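Local structure of uncharacterized protein (Bacteroides uniformis ATCC 8492, 4Q68) at residues Thr43-Val48 with Ala92-Asn97. The protein probably cleaves cell-wall muropeptides as a highly specific N-acetylmuramoyl-L-alanine amidase of the NlpC/P60 family. Sequence-based numbering, arbitrary orientation.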
loop_
_atom_site.group_PDB
_atom_site.type_symbol
_atom_site.label_atom_id
_atom_site.label_comp_id
_atom_site.label_asym_id
_atom_site.label_seq_id
_atom_site.Cartn_x
_atom_site.Cartn_y
_atom_site.Cartn_z
ATOM N N THR A 43 -5.895 -2.032 2.983
ATOM C CA THR A 43 -6.966 -1.198 3.505
ATOM C C THR A 43 -6.538 -0.489 4.788
ATOM O O THR A 43 -6.934 0.648 5.006
ATOM C CB THR A 43 -8.325 -1.892 3.677
ATOM O OG1 THR A 43 -8.287 -2.815 4.765
ATOM C CG2 THR A 43 -8.782 -2.608 2.408
ATOM N N LEU A 44 -5.714 -1.125 5.621
ATOM C CA LEU A 44 -5.212 -0.448 6.816
ATOM C C LEU A 44 -4.511 0.850 6.425
ATOM O O LEU A 44 -4.778 1.921 6.972
ATOM C CB LEU A 44 -4.239 -1.333 7.580
ATOM C CG LEU A 44 -3.519 -0.616 8.723
ATOM C CD1 LEU A 44 -4.469 -0.156 9.812
ATOM C CD2 LEU A 44 -2.481 -1.539 9.307
ATOM N N VAL A 45 -3.562 0.754 5.506
ATOM C CA VAL A 45 -2.821 1.936 5.085
ATOM C C VAL A 45 -3.758 3.001 4.499
ATOM O O VAL A 45 -3.617 4.191 4.777
ATOM C CB VAL A 45 -1.690 1.553 4.109
ATOM C CG1 VAL A 45 -1.080 2.793 3.458
ATOM C CG2 VAL A 45 -0.625 0.740 4.840
ATOM N N GLU A 46 -4.708 2.574 3.678
ATOM C CA GLU A 46 -5.653 3.516 3.089
ATOM C C GLU A 46 -6.456 4.249 4.154
ATOM O O GLU A 46 -6.622 5.467 4.071
ATOM C CB GLU A 46 -6.588 2.811 2.108
ATOM C CG GLU A 46 -5.865 2.309 0.883
ATOM C CD GLU A 46 -6.768 1.726 -0.172
ATOM O OE1 GLU A 46 -7.748 1.029 0.205
ATOM O OE2 GLU A 46 -6.494 1.977 -1.379
ATOM N N TYR A 47 -6.970 3.534 5.151
ATOM C CA TYR A 47 -7.758 4.193 6.194
ATOM C C TYR A 47 -6.897 5.142 7.024
ATOM O O TYR A 47 -7.359 6.223 7.407
ATOM C CB TYR A 47 -8.428 3.187 7.138
ATOM C CG TYR A 47 -9.393 2.220 6.471
ATOM C CD1 TYR A 47 -10.301 2.637 5.509
ATOM C CD2 TYR A 47 -9.382 0.874 6.818
ATOM C CE1 TYR A 47 -11.183 1.734 4.918
ATOM C CE2 TYR A 47 -10.234 -0.037 6.225
ATOM C CZ TYR A 47 -11.135 0.390 5.268
ATOM O OH TYR A 47 -11.993 -0.493 4.635
ATOM N N VAL A 48 -5.672 4.740 7.333
ATOM C CA VAL A 48 -4.790 5.587 8.116
ATOM C C VAL A 48 -4.439 6.860 7.347
ATOM O O VAL A 48 -4.487 7.971 7.892
ATOM C CB VAL A 48 -3.534 4.817 8.548
ATOM C CG1 VAL A 48 -2.530 5.743 9.199
ATOM C CG2 VAL A 48 -3.922 3.697 9.527
ATOM N N ALA A 92 2.069 0.143 -7.550
ATOM C CA ALA A 92 2.761 1.149 -8.374
ATOM C C ALA A 92 1.766 2.200 -8.855
ATOM O O ALA A 92 2.075 3.385 -8.917
ATOM C CB ALA A 92 3.457 0.511 -9.565
ATOM N N ASP A 93 0.567 1.751 -9.228
ATOM C CA ASP A 93 -0.493 2.636 -9.740
ATOM C C ASP A 93 -1.058 3.514 -8.618
ATOM O O ASP A 93 -1.294 4.709 -8.800
ATOM C CB ASP A 93 -1.583 1.750 -10.346
ATOM C CG ASP A 93 -2.422 2.433 -11.414
ATOM O OD1 ASP A 93 -2.127 3.571 -11.845
ATOM O OD2 ASP A 93 -3.383 1.758 -11.842
ATOM N N TRP A 94 -1.251 2.906 -7.450
ATOM C CA TRP A 94 -1.686 3.587 -6.229
ATOM C C TRP A 94 -0.705 4.714 -5.864
ATOM O O TRP A 94 -1.122 5.823 -5.546
ATOM C CB TRP A 94 -1.793 2.524 -5.134
ATOM C CG TRP A 94 -2.414 2.894 -3.829
ATOM C CD1 TRP A 94 -3.707 2.660 -3.465
ATOM C CD2 TRP A 94 -1.759 3.422 -2.672
ATOM N NE1 TRP A 94 -3.907 3.034 -2.164
ATOM C CE2 TRP A 94 -2.724 3.492 -1.647
ATOM C CE3 TRP A 94 -0.444 3.821 -2.393
ATOM C CZ2 TRP A 94 -2.419 3.965 -0.372
ATOM C CZ3 TRP A 94 -0.147 4.281 -1.113
ATOM C CH2 TRP A 94 -1.132 4.354 -0.128
ATOM N N ILE A 95 0.588 4.412 -5.933
ATOM C CA ILE A 95 1.622 5.398 -5.670
ATOM C C ILE A 95 1.533 6.515 -6.706
ATOM O O ILE A 95 1.547 7.695 -6.352
ATOM C CB ILE A 95 3.008 4.733 -5.696
ATOM C CG1 ILE A 95 3.170 3.807 -4.492
ATOM C CG2 ILE A 95 4.122 5.809 -5.740
ATOM C CD1 ILE A 95 4.347 2.856 -4.601
ATOM N N ASN A 96 1.459 6.168 -7.982
ATOM C CA ASN A 96 1.403 7.186 -9.025
ATOM C C ASN A 96 0.210 8.110 -8.834
ATOM O O ASN A 96 0.305 9.309 -9.046
ATOM C CB ASN A 96 1.330 6.541 -10.415
ATOM C CG ASN A 96 2.589 5.806 -10.785
ATOM O OD1 ASN A 96 3.618 5.968 -10.147
ATOM N ND2 ASN A 96 2.501 4.982 -11.812
ATOM N N ASN A 97 -0.928 7.548 -8.444
ATOM C CA ASN A 97 -2.119 8.344 -8.175
ATOM C C ASN A 97 -1.860 9.375 -7.073
ATOM O O ASN A 97 -2.242 10.533 -7.203
ATOM C CB ASN A 97 -3.267 7.407 -7.792
ATOM C CG ASN A 97 -4.537 8.134 -7.429
ATOM O OD1 ASN A 97 -5.142 8.809 -8.259
ATOM N ND2 ASN A 97 -4.956 7.994 -6.181
#
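Glu46 and Trp94 mark the nearest approach of the backbones of helix segments 43-48 and 92-97, yet the CA of Glu46 is still 10.1 Å from the CA of Trp94. The indole and the glutamate chain share that span: CG of Trp94 stands anti to the backbone N (chi1 -171°), which sends the ring outward to helix 41-53 with its pyrrole N-H leading toward Glu46. The extended Glu46 chain brings its carboxylate to the edge of the indole. Trp94 NE1 donates a hydrogen bond to Glu46 OE2 at 2.9 Å, somewhat bent at 147°. The acceptor lies close to the ring plane and uses its anti lone pair, the one facing away from OE1; carboxylate and indole planes are turned 28° from each other. CG of Glu46 packs beside the indole, 3.7 Å from Trp94 NE1 and 4.0 Å from Trp94 CZ2. One residue earlier in the helix, Val45 supplies the apolar part, its CG1 meeting Trp94 CH2 obliquely at 3.9 Å. Both oxygens of this buried carboxylate are thus engaged, since OE1 forms a salt bridge with Arg75; the two partners together restrict its rotation and tie in helix 64-75, whose Ile74 also touches the indole. An N-acetylglucosamine attached to the protein touches Thr43 of segment 43-48. This is helix-to-helix packing near the middle of a papain-like NlpC/P60 domain, a fold in which the catalytic cysteine characteristically sits at the N-terminal end of a central helix; helix 41-53 is consistent with that role.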